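Local coordinates for protein sgbp-b (PDB 7K44) that probably binds xyloglucan at the cell surface of the gut bacterium Bacteroides uniformis, as part of a polysaccharide utilization locus, at residues A[205-208]-A[209-212]; A[267-271]-A[272-276]; A[276-279]-A[280-284]; A[336-339]-A[340-344]. All coordinates share one frame; numbering follows the deposited sequence.

Contact 1. Residues A[205-208]-A[209-212]; sequences YPLE and NIVL
Asn209 N and Ile210 N reach back three residues to Pro206 O and Leu207 O, and these two successive backbone hydrogen bonds wind the chain through a short 3-10 turn. The first, from Asn209 N to Pro206 O, is 3.0 Å long. The second, from Ile210 N to Leu207 O, stretches to 3.2 Å but is nearly straight, with 165° at the hydrogen. Just ahead of them an inverse gamma turn pivots on Pro206, closed by Leu207 N on Tyr205 O at 2.8 Å. The side chain of Asn209 keeps CG beside its own backbone N (chi1 -64°), which brings OD1 within 4.0 Å of Pro206 CB. Its ND2 points out of the turn, giving a hydrogen bond to Val382 O and a weak one to Phe273 O. Were Asn209 an alanine, Val382 O would be likely to lose this side-chain donor, weakening the tie between the turn and strand 371-384. Ile210 CG1 lies beside the carbonyl oxygen of Leu207, 3.5 Å from Leu207 O, while Leu207 CD2 only grazes CG1 at 4.4 Å. Glu208 turns away, and its OE1 bonds Thr187 OG1. The turn joins strand 197-204 to strand 210-212, where a classic beta bulge sets Val211 and Leu212 together opposite Phe380 of strand 371-384.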
loop_
_atom_site.group_PDB
_atom_site.type_symbol
_atom_site.label_atom_id
_atom_site.label_comp_id
_atom_site.label_asym_id
_atom_site.label_seq_id
_atom_site.Cartn_x
_atom_site.Cartn_y
_atom_site.Cartn_z
ATOM N N TYR A 205 -7.761 8.797 -3.914
ATOM C CA TYR A 205 -7.763 9.470 -5.208
ATOM C C TYR A 205 -8.045 10.975 -5.150
ATOM O O TYR A 205 -8.991 11.462 -5.784
ATOM C CB TYR A 205 -8.684 8.771 -6.200
ATOM C CG TYR A 205 -8.000 8.585 -7.531
ATOM C CD1 TYR A 205 -7.118 7.527 -7.740
ATOM C CD2 TYR A 205 -8.195 9.495 -8.557
ATOM C CE1 TYR A 205 -6.473 7.373 -8.966
ATOM C CE2 TYR A 205 -7.549 9.348 -9.782
ATOM C CZ TYR A 205 -6.695 8.287 -9.972
ATOM O OH TYR A 205 -6.052 8.141 -11.185
ATOM N N PRO A 206 -7.229 11.744 -4.413
ATOM C CA PRO A 206 -7.494 13.179 -4.165
ATOM C C PRO A 206 -7.133 14.075 -5.346
ATOM O O PRO A 206 -6.242 14.946 -5.299
ATOM C CB PRO A 206 -6.632 13.461 -2.930
ATOM C CG PRO A 206 -5.472 12.537 -3.080
ATOM C CD PRO A 206 -6.029 11.271 -3.697
ATOM N N LEU A 207 -7.873 13.893 -6.439
ATOM C CA LEU A 207 -7.608 14.678 -7.647
ATOM C C LEU A 207 -7.785 16.173 -7.420
ATOM O O LEU A 207 -7.096 16.982 -8.052
ATOM C CB LEU A 207 -8.540 14.240 -8.773
ATOM C CG LEU A 207 -8.241 12.893 -9.416
ATOM C CD1 LEU A 207 -9.249 12.613 -10.518
ATOM C CD2 LEU A 207 -6.818 12.900 -9.961
ATOM N N GLU A 208 -8.716 16.555 -6.544
ATOM C CA GLU A 208 -8.955 17.962 -6.269
ATOM C C GLU A 208 -7.745 18.628 -5.633
ATOM O O GLU A 208 -7.640 19.861 -5.661
ATOM C CB GLU A 208 -10.174 18.086 -5.354
ATOM C CG GLU A 208 -11.497 17.706 -6.023
ATOM C CD GLU A 208 -11.852 16.231 -5.876
ATOM O OE1 GLU A 208 -10.983 15.434 -5.459
ATOM O OE2 GLU A 208 -13.013 15.863 -6.174
ATOM N N ASN A 209 -6.830 17.841 -5.065
ATOM C CA ASN A 209 -5.661 18.354 -4.368
ATOM C C ASN A 209 -4.413 18.385 -5.238
ATOM O O ASN A 209 -3.339 18.742 -4.745
ATOM C CB ASN A 209 -5.396 17.526 -3.110
ATOM C CG ASN A 209 -6.517 17.639 -2.102
ATOM O OD1 ASN A 209 -7.660 17.258 -2.388
ATOM N ND2 ASN A 209 -6.204 18.160 -0.921
ATOM N N ILE A 210 -4.539 18.054 -6.526
ATOM C CA ILE A 210 -3.411 18.074 -7.450
ATOM C C ILE A 210 -2.999 19.512 -7.732
ATOM O O ILE A 210 -3.843 20.366 -8.046
ATOM C CB ILE A 210 -3.796 17.347 -8.749
ATOM C CG1 ILE A 210 -3.849 15.838 -8.526
ATOM C CG2 ILE A 210 -2.817 17.681 -9.878
ATOM C CD1 ILE A 210 -2.465 15.186 -8.422
ATOM N N VAL A 211 -1.695 19.788 -7.610
ATOM C CA VAL A 211 -1.127 21.096 -7.936
ATOM C C VAL A 211 -0.284 21.074 -9.204
ATOM O O VAL A 211 0.029 22.152 -9.748
ATOM C CB VAL A 211 -0.327 21.693 -6.758
ATOM C CG1 VAL A 211 -1.207 21.776 -5.522
ATOM C CG2 VAL A 211 0.933 20.869 -6.476
ATOM N N LEU A 212 0.095 19.895 -9.691
ATOM C CA LEU A 212 0.893 19.785 -10.911
ATOM C C LEU A 212 0.734 18.376 -11.451
ATOM O O LEU A 212 1.081 17.406 -10.769
ATOM C CB LEU A 212 2.365 20.062 -10.623
ATOM C CG LEU A 212 3.326 19.787 -11.787
ATOM C CD1 LEU A 212 3.053 20.719 -12.983
ATOM C CD2 LEU A 212 4.770 19.937 -11.364
HETATM O O HOH W 1 -6.677 20.460 -8.470
#

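Contact 2. Residues A[267-271]-A[272-276]; sequences WGIDT and AFLPT
Asp270 O receives two backbone donors from further along the chain: Phe273 N at 2.9 Å and, more weakly, Leu274 N at 3.2 Å. The bond to Phe273 N closes a type I beta turn with Thr271 and Ala272 at its corners, and the side chain of Asp270 adds an Asx turn inside it. Asp270 OD1 takes Ala272 N at 2.9 Å, almost straight at 168°, although the donor comes from above the carboxylate plane. What makes this possible is the first torsion of Asp270: with CG anti to the backbone N (chi1 -179°) and beside the carbonyl carbon, the carboxylate reaches forward along the chain to Ala272 N. Its other oxygen, OD2, meets the Phe273 ring at the edge, near the ring plane, 3.6 Å from CE2, with the carboxylate and ring planes 71° apart. That places the negative oxygen beside ring hydrogens, probably a mildly favourable arrangement. On the buried side of the loop Ile269 and Leu274 pack obliquely, with Ile269 CG2 3.8 Å from Leu274 CB and Ile269 CD1 3.9 Å from Leu274 CD2. Both also touch Val382 of strand 371-384 and Trp347 of helix 347-352, which ties the loop to the body of the domain. At the other side of the turn the side chains of Thr271 and Thr276 run alongside each other in the same direction, Thr271 CG2 3.5 Å from Thr276 OG1. A water bridges the loop, donating to Ile269 O and to Leu274 O, its oxygen 2.7 Å from each.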
loop_
_atom_site.group_PDB
_atom_site.type_symbol
_atom_site.label_atom_id
_atom_site.label_comp_id
_atom_site.label_asym_id
_atom_site.label_seq_id
_atom_site.Cartn_x
_atom_site.Cartn_y
_atom_site.Cartn_z
ATOM N N TRP A 267 -1.693 26.320 -6.982
ATOM C CA TRP A 267 -1.867 26.060 -5.559
ATOM C C TRP A 267 -3.278 26.334 -5.053
ATOM O O TRP A 267 -3.556 26.081 -3.875
ATOM C CB TRP A 267 -0.839 26.850 -4.744
ATOM C CG TRP A 267 0.581 26.577 -5.159
ATOM C CD1 TRP A 267 1.344 27.326 -6.012
ATOM C CD2 TRP A 267 1.397 25.466 -4.756
ATOM N NE1 TRP A 267 2.582 26.750 -6.164
ATOM C CE2 TRP A 267 2.647 25.615 -5.395
ATOM C CE3 TRP A 267 1.188 24.359 -3.924
ATOM C CZ2 TRP A 267 3.686 24.710 -5.219
ATOM C CZ3 TRP A 267 2.226 23.453 -3.741
ATOM C CH2 TRP A 267 3.463 23.635 -4.396
ATOM N N GLY A 268 -4.181 26.807 -5.905
ATOM C CA GLY A 268 -5.508 27.187 -5.458
ATOM C C GLY A 268 -6.483 26.037 -5.304
ATOM O O GLY A 268 -7.511 25.993 -5.986
ATOM N N ILE A 269 -6.177 25.103 -4.404
ATOM C CA ILE A 269 -7.045 23.951 -4.192
ATOM C C ILE A 269 -8.388 24.403 -3.627
ATOM O O ILE A 269 -8.455 25.270 -2.747
ATOM C CB ILE A 269 -6.343 22.949 -3.259
ATOM C CG1 ILE A 269 -5.118 22.334 -3.951
ATOM C CG2 ILE A 269 -7.308 21.849 -2.804
ATOM C CD1 ILE A 269 -4.158 21.640 -3.001
ATOM N N ASP A 270 -9.467 23.829 -4.156
ATOM C CA ASP A 270 -10.818 24.072 -3.653
ATOM C C ASP A 270 -10.853 23.897 -2.140
ATOM O O ASP A 270 -10.400 22.878 -1.614
ATOM C CB ASP A 270 -11.751 23.056 -4.329
ATOM C CG ASP A 270 -13.213 23.206 -3.925
ATOM O OD1 ASP A 270 -13.535 23.968 -2.991
ATOM O OD2 ASP A 270 -14.053 22.533 -4.569
ATOM N N THR A 271 -11.395 24.902 -1.441
ATOM C CA THR A 271 -11.410 24.867 0.021
ATOM C C THR A 271 -12.262 23.734 0.574
ATOM O O THR A 271 -12.071 23.343 1.731
ATOM C CB THR A 271 -11.896 26.195 0.608
ATOM O OG1 THR A 271 -13.192 26.504 0.075
ATOM C CG2 THR A 271 -10.932 27.319 0.259
ATOM N N ALA A 272 -13.196 23.199 -0.212
ATOM C CA ALA A 272 -13.969 22.053 0.254
ATOM C C ALA A 272 -13.107 20.811 0.404
ATOM O O ALA A 272 -13.509 19.864 1.089
ATOM C CB ALA A 272 -15.142 21.775 -0.685
ATOM N N PHE A 273 -11.931 20.797 -0.220
ATOM C CA PHE A 273 -11.027 19.665 -0.150
ATOM C C PHE A 273 -9.744 19.965 0.606
ATOM O O PHE A 273 -8.979 19.036 0.884
ATOM C CB PHE A 273 -10.720 19.160 -1.566
ATOM C CG PHE A 273 -11.938 18.658 -2.279
ATOM C CD1 PHE A 273 -12.308 17.328 -2.174
ATOM C CD2 PHE A 273 -12.741 19.522 -3.013
ATOM C CE1 PHE A 273 -13.441 16.859 -2.811
ATOM C CE2 PHE A 273 -13.880 19.057 -3.644
ATOM C CZ PHE A 273 -14.227 17.720 -3.545
ATOM N N LEU A 274 -9.498 21.225 0.956
ATOM C CA LEU A 274 -8.373 21.584 1.805
ATOM C C LEU A 274 -8.684 22.925 2.454
ATOM O O LEU A 274 -8.522 23.971 1.817
ATOM C CB LEU A 274 -7.089 21.658 0.976
ATOM C CG LEU A 274 -5.781 21.957 1.708
ATOM C CD1 LEU A 274 -5.727 21.263 3.054
ATOM C CD2 LEU A 274 -4.596 21.548 0.849
ATOM N N PRO A 275 -9.142 22.939 3.704
ATOM C CA PRO A 275 -9.534 24.210 4.324
ATOM C C PRO A 275 -8.371 25.185 4.425
ATOM O O PRO A 275 -7.219 24.806 4.659
ATOM C CB PRO A 275 -10.026 23.790 5.712
ATOM C CG PRO A 275 -10.453 22.365 5.526
ATOM C CD PRO A 275 -9.476 21.782 4.551
ATOM N N THR A 276 -8.701 26.467 4.270
ATOM C CA THR A 276 -7.686 27.511 4.261
ATOM C C THR A 276 -6.857 27.519 5.542
ATOM O O THR A 276 -5.641 27.733 5.501
ATOM C CB THR A 276 -8.364 28.862 4.039
ATOM O OG1 THR A 276 -9.170 28.787 2.858
ATOM C CG2 THR A 276 -7.331 29.953 3.859
HETATM O O HOH W 2 -7.495 25.388 -0.278
#

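Contact 3. Residues A[276-279]-A[280-284]; sequences TDTP and TSELA
The carboxylate of Glu282 and the ring of Pro279 lie one over the other, with Pro279 CG standing above the carboxylate carbon, Glu282 CD, at 3.7 Å. The CB-CG-CD part of the proline ring runs almost parallel to the carboxylate, and Glu282 OE1 sits 3.5 Å from Pro279 CD. Two torsions bring the acid there: CG stays beside the backbone N (chi1 -59°), and the chain beyond it is extended (chi2 177°). Ser281 adds its hydroxyl next to the same ring, OG being 3.5 Å from Pro279 CB. The backbone here makes a type I turn, Glu282 N donating to Pro279 O at 3.0 Å. A second bond, Leu283 N to Thr280 O at 3.1 Å, carries the coil on as one 3-10 turn that delivers the chain into strand 283-291. Leu283 heads inward instead, where it crosses Thr278 at about a right angle, and Thr278 CG2 meets Leu283 CD2 at 3.9 Å. Leu283 CG also rests 3.7 Å from Pro279 O, the same oxygen that accepts Glu282 N. The hydroxyls of Thr278 and Thr280 find partners elsewhere: Thr278 OG1 bonds Pro275 O, and Thr280 OG1 bonds Glu344 O. Lys384 of strand 371-384 touches both Thr278 and Leu283.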
loop_
_atom_site.group_PDB
_atom_site.type_symbol
_atom_site.label_atom_id
_atom_site.label_comp_id
_atom_site.label_asym_id
_atom_site.label_seq_id
_atom_site.Cartn_x
_atom_site.Cartn_y
_atom_site.Cartn_z
ATOM N N THR A 276 -8.701 26.467 4.270
ATOM C CA THR A 276 -7.686 27.511 4.261
ATOM C C THR A 276 -6.857 27.519 5.542
ATOM O O THR A 276 -5.641 27.733 5.501
ATOM C CB THR A 276 -8.364 28.862 4.039
ATOM O OG1 THR A 276 -9.170 28.787 2.858
ATOM C CG2 THR A 276 -7.331 29.953 3.859
ATOM N N ASP A 277 -7.482 27.272 6.690
ATOM C CA ASP A 277 -6.755 27.389 7.947
ATOM C C ASP A 277 -6.002 26.121 8.344
ATOM O O ASP A 277 -5.511 26.043 9.475
ATOM C CB ASP A 277 -7.678 27.866 9.079
ATOM C CG ASP A 277 -8.805 26.892 9.378
ATOM O OD1 ASP A 277 -8.878 25.823 8.730
ATOM O OD2 ASP A 277 -9.624 27.199 10.271
ATOM N N THR A 278 -5.887 25.142 7.450
ATOM C CA THR A 278 -5.209 23.899 7.796
ATOM C C THR A 278 -3.753 24.167 8.168
ATOM O O THR A 278 -3.029 24.830 7.407
ATOM C CB THR A 278 -5.263 22.913 6.622
ATOM O OG1 THR A 278 -6.623 22.685 6.246
ATOM C CG2 THR A 278 -4.614 21.589 7.000
ATOM N N PRO A 279 -3.282 23.668 9.310
ATOM C CA PRO A 279 -1.854 23.788 9.640
ATOM C C PRO A 279 -0.986 23.089 8.603
ATOM O O PRO A 279 -1.262 21.958 8.195
ATOM C CB PRO A 279 -1.746 23.089 11.004
ATOM C CG PRO A 279 -3.133 23.114 11.554
ATOM C CD PRO A 279 -4.048 23.011 10.378
ATOM N N THR A 280 0.099 23.765 8.213
ATOM C CA THR A 280 1.045 23.144 7.294
ATOM C C THR A 280 1.735 21.944 7.926
ATOM O O THR A 280 2.167 21.035 7.205
ATOM C CB THR A 280 2.058 24.165 6.751
ATOM O OG1 THR A 280 2.767 24.778 7.830
ATOM C CG2 THR A 280 1.356 25.254 5.932
ATOM N N SER A 281 1.807 21.900 9.260
ATOM C CA SER A 281 2.334 20.732 9.957
ATOM C C SER A 281 1.501 19.479 9.723
ATOM O O SER A 281 1.976 18.376 10.003
ATOM C CB SER A 281 2.364 21.017 11.465
ATOM O OG SER A 281 1.039 21.140 11.955
ATOM N N GLU A 282 0.263 19.617 9.245
ATOM C CA GLU A 282 -0.611 18.479 9.008
ATOM C C GLU A 282 -0.670 18.083 7.538
ATOM O O GLU A 282 -1.456 17.205 7.173
ATOM C CB GLU A 282 -2.012 18.766 9.557
ATOM C CG GLU A 282 -1.993 19.070 11.066
ATOM C CD GLU A 282 -3.357 19.434 11.645
ATOM O OE1 GLU A 282 -4.347 19.515 10.886
ATOM O OE2 GLU A 282 -3.434 19.637 12.877
ATOM N N LEU A 283 0.155 18.694 6.691
ATOM C CA LEU A 283 0.051 18.496 5.252
ATOM C C LEU A 283 1.348 17.926 4.695
ATOM O O LEU A 283 2.424 18.103 5.267
ATOM C CB LEU A 283 -0.240 19.826 4.551
ATOM C CG LEU A 283 -1.612 20.444 4.829
ATOM C CD1 LEU A 283 -1.669 21.876 4.289
ATOM C CD2 LEU A 283 -2.733 19.595 4.266
ATOM N N ALA A 284 1.240 17.261 3.535
ATOM C CA ALA A 284 2.398 16.740 2.827
ATOM C C ALA A 284 2.303 17.120 1.356
ATOM O O ALA A 284 1.206 17.198 0.793
ATOM C CB ALA A 284 2.507 15.210 2.909
#

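Contact 4. Residues A[336-339]-A[340-344]; sequences IPLS and ELVDE
Val342 reaches back to Leu338 with both methyls, and its first torsion decides which does what. CG1 lies beside the backbone N (chi1 -49°) and meets Leu338 CD1 at 3.8 Å. CG2 is wedged between N and the carbonyl carbon, close over the backbone, only 3.3 Å from Leu338 O. Leu338 answers with CG opposite its backbone N (chi1 -164°), which swings the end of the side chain round to the valine. With a glycine at Val342 both methyls go, which is likely to open a gap between Leu338 CD1 and Phe350. Leu341 CD1 meets Ile336 CG2 at 3.9 Å, the two side chains crossing at about a right angle. Leu338 O accepts Leu341 N at 2.9 Å and, weakly, Val342 N at 3.0 Å. One residue earlier Glu340 N binds Pro337 O, also at 2.9 Å. Ile336 and Leu341 both press on Ile303, which belongs to the other sheet. The whole is two overlapping type I turns, a 3-10 turn ending strand 331-337 at the edge of a beta-sandwich core.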
loop_
_atom_site.group_PDB
_atom_site.type_symbol
_atom_site.label_atom_id
_atom_site.label_comp_id
_atom_site.label_asym_id
_atom_site.label_seq_id
_atom_site.Cartn_x
_atom_site.Cartn_y
_atom_site.Cartn_z
ATOM N N ILE A 336 6.480 14.186 1.299
ATOM C CA ILE A 336 7.404 15.043 2.043
ATOM C C ILE A 336 6.581 15.991 2.905
ATOM O O ILE A 336 5.682 16.667 2.385
ATOM C CB ILE A 336 8.310 15.830 1.086
ATOM C CG1 ILE A 336 9.176 14.861 0.277
ATOM C CG2 ILE A 336 9.161 16.844 1.858
ATOM C CD1 ILE A 336 10.243 15.525 -0.499
ATOM N N PRO A 337 6.829 16.076 4.210
ATOM C CA PRO A 337 6.013 16.964 5.043
ATOM C C PRO A 337 6.138 18.397 4.556
ATOM O O PRO A 337 7.240 18.891 4.303
ATOM C CB PRO A 337 6.619 16.789 6.443
ATOM C CG PRO A 337 7.281 15.431 6.402
ATOM C CD PRO A 337 7.832 15.338 4.997
ATOM N N LEU A 338 4.993 19.067 4.431
ATOM C CA LEU A 338 5.003 20.434 3.925
ATOM C C LEU A 338 5.742 21.368 4.870
ATOM O O LEU A 338 6.327 22.368 4.427
ATOM C CB LEU A 338 3.576 20.916 3.666
ATOM C CG LEU A 338 3.414 22.153 2.787
ATOM C CD1 LEU A 338 3.982 21.899 1.379
ATOM C CD2 LEU A 338 1.951 22.539 2.727
ATOM N N SER A 339 5.737 21.057 6.169
ATOM C CA SER A 339 6.492 21.875 7.111
ATOM C C SER A 339 8.002 21.780 6.907
ATOM O O SER A 339 8.727 22.608 7.466
ATOM C CB SER A 339 6.098 21.539 8.558
ATOM O OG SER A 339 6.461 20.214 8.895
ATOM N N GLU A 340 8.494 20.801 6.132
ATOM C CA GLU A 340 9.906 20.760 5.766
ATOM C C GLU A 340 10.208 21.620 4.548
ATOM O O GLU A 340 11.375 21.735 4.157
ATOM C CB GLU A 340 10.358 19.324 5.472
ATOM C CG GLU A 340 10.349 18.363 6.664
ATOM C CD GLU A 340 11.500 18.577 7.644
ATOM O OE1 GLU A 340 12.346 19.468 7.421
ATOM O OE2 GLU A 340 11.561 17.821 8.638
ATOM N N LEU A 341 9.182 22.207 3.936
ATOM C CA LEU A 341 9.337 22.941 2.693
ATOM C C LEU A 341 8.864 24.380 2.757
ATOM O O LEU A 341 9.216 25.166 1.869
ATOM C CB LEU A 341 8.557 22.256 1.562
ATOM C CG LEU A 341 9.054 20.890 1.131
ATOM C CD1 LEU A 341 7.984 20.181 0.295
ATOM C CD2 LEU A 341 10.336 21.082 0.346
ATOM N N VAL A 342 8.051 24.748 3.746
ATOM C CA VAL A 342 7.422 26.061 3.772
ATOM C C VAL A 342 7.616 26.698 5.142
ATOM O O VAL A 342 7.626 26.009 6.166
ATOM C CB VAL A 342 5.924 26.023 3.384
ATOM C CG1 VAL A 342 5.719 25.221 2.085
ATOM C CG2 VAL A 342 5.061 25.462 4.524
ATOM N N ASP A 343 7.781 28.027 5.141
ATOM C CA ASP A 343 7.931 28.792 6.381
ATOM C C ASP A 343 6.591 29.062 7.049
ATOM O O ASP A 343 6.539 29.256 8.271
ATOM C CB ASP A 343 8.553 30.157 6.076
ATOM C CG ASP A 343 10.061 30.106 5.948
ATOM O OD1 ASP A 343 10.703 29.350 6.706
ATOM O OD2 ASP A 343 10.607 30.841 5.095
ATOM N N GLU A 344 5.519 29.088 6.267
ATOM C CA GLU A 344 4.204 29.499 6.738
ATOM C C GLU A 344 3.584 28.420 7.626
ATOM O O GLU A 344 3.844 27.221 7.468
ATOM C CB GLU A 344 3.298 29.765 5.530
ATOM C CG GLU A 344 3.656 31.025 4.713
ATOM C CD GLU A 344 4.855 30.847 3.786
ATOM O OE1 GLU A 344 5.231 29.694 3.511
ATOM O OE2 GLU A 344 5.418 31.868 3.322
HETATM O O HOH W 3 12.142 22.546 8.208
#

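All four contacts are tight turns within the probable xyloglucan-binding domain, grouped on one side of the chain's centre. Contact 1 is the most buried and relies on amide and backbone bonds to strand 371-384. Contact 2 is more exposed and more polar, carried by an aspartate, yet it touches contact 1 where Ile269 meets the backbone of Glu208 and Asn209. Contacts 2 and 3 share Thr276, and Leu274 packs on Leu283. Contact 3 leads into strand 283-291 and contact 4 closes its neighbour 331-337; they are joined by the probable hydrogen bond of Leu338 N with Leu283 O. Proline and acid at the surface mark contact 3, whereas aliphatic side chains facing the sandwich interior dominate contact 4.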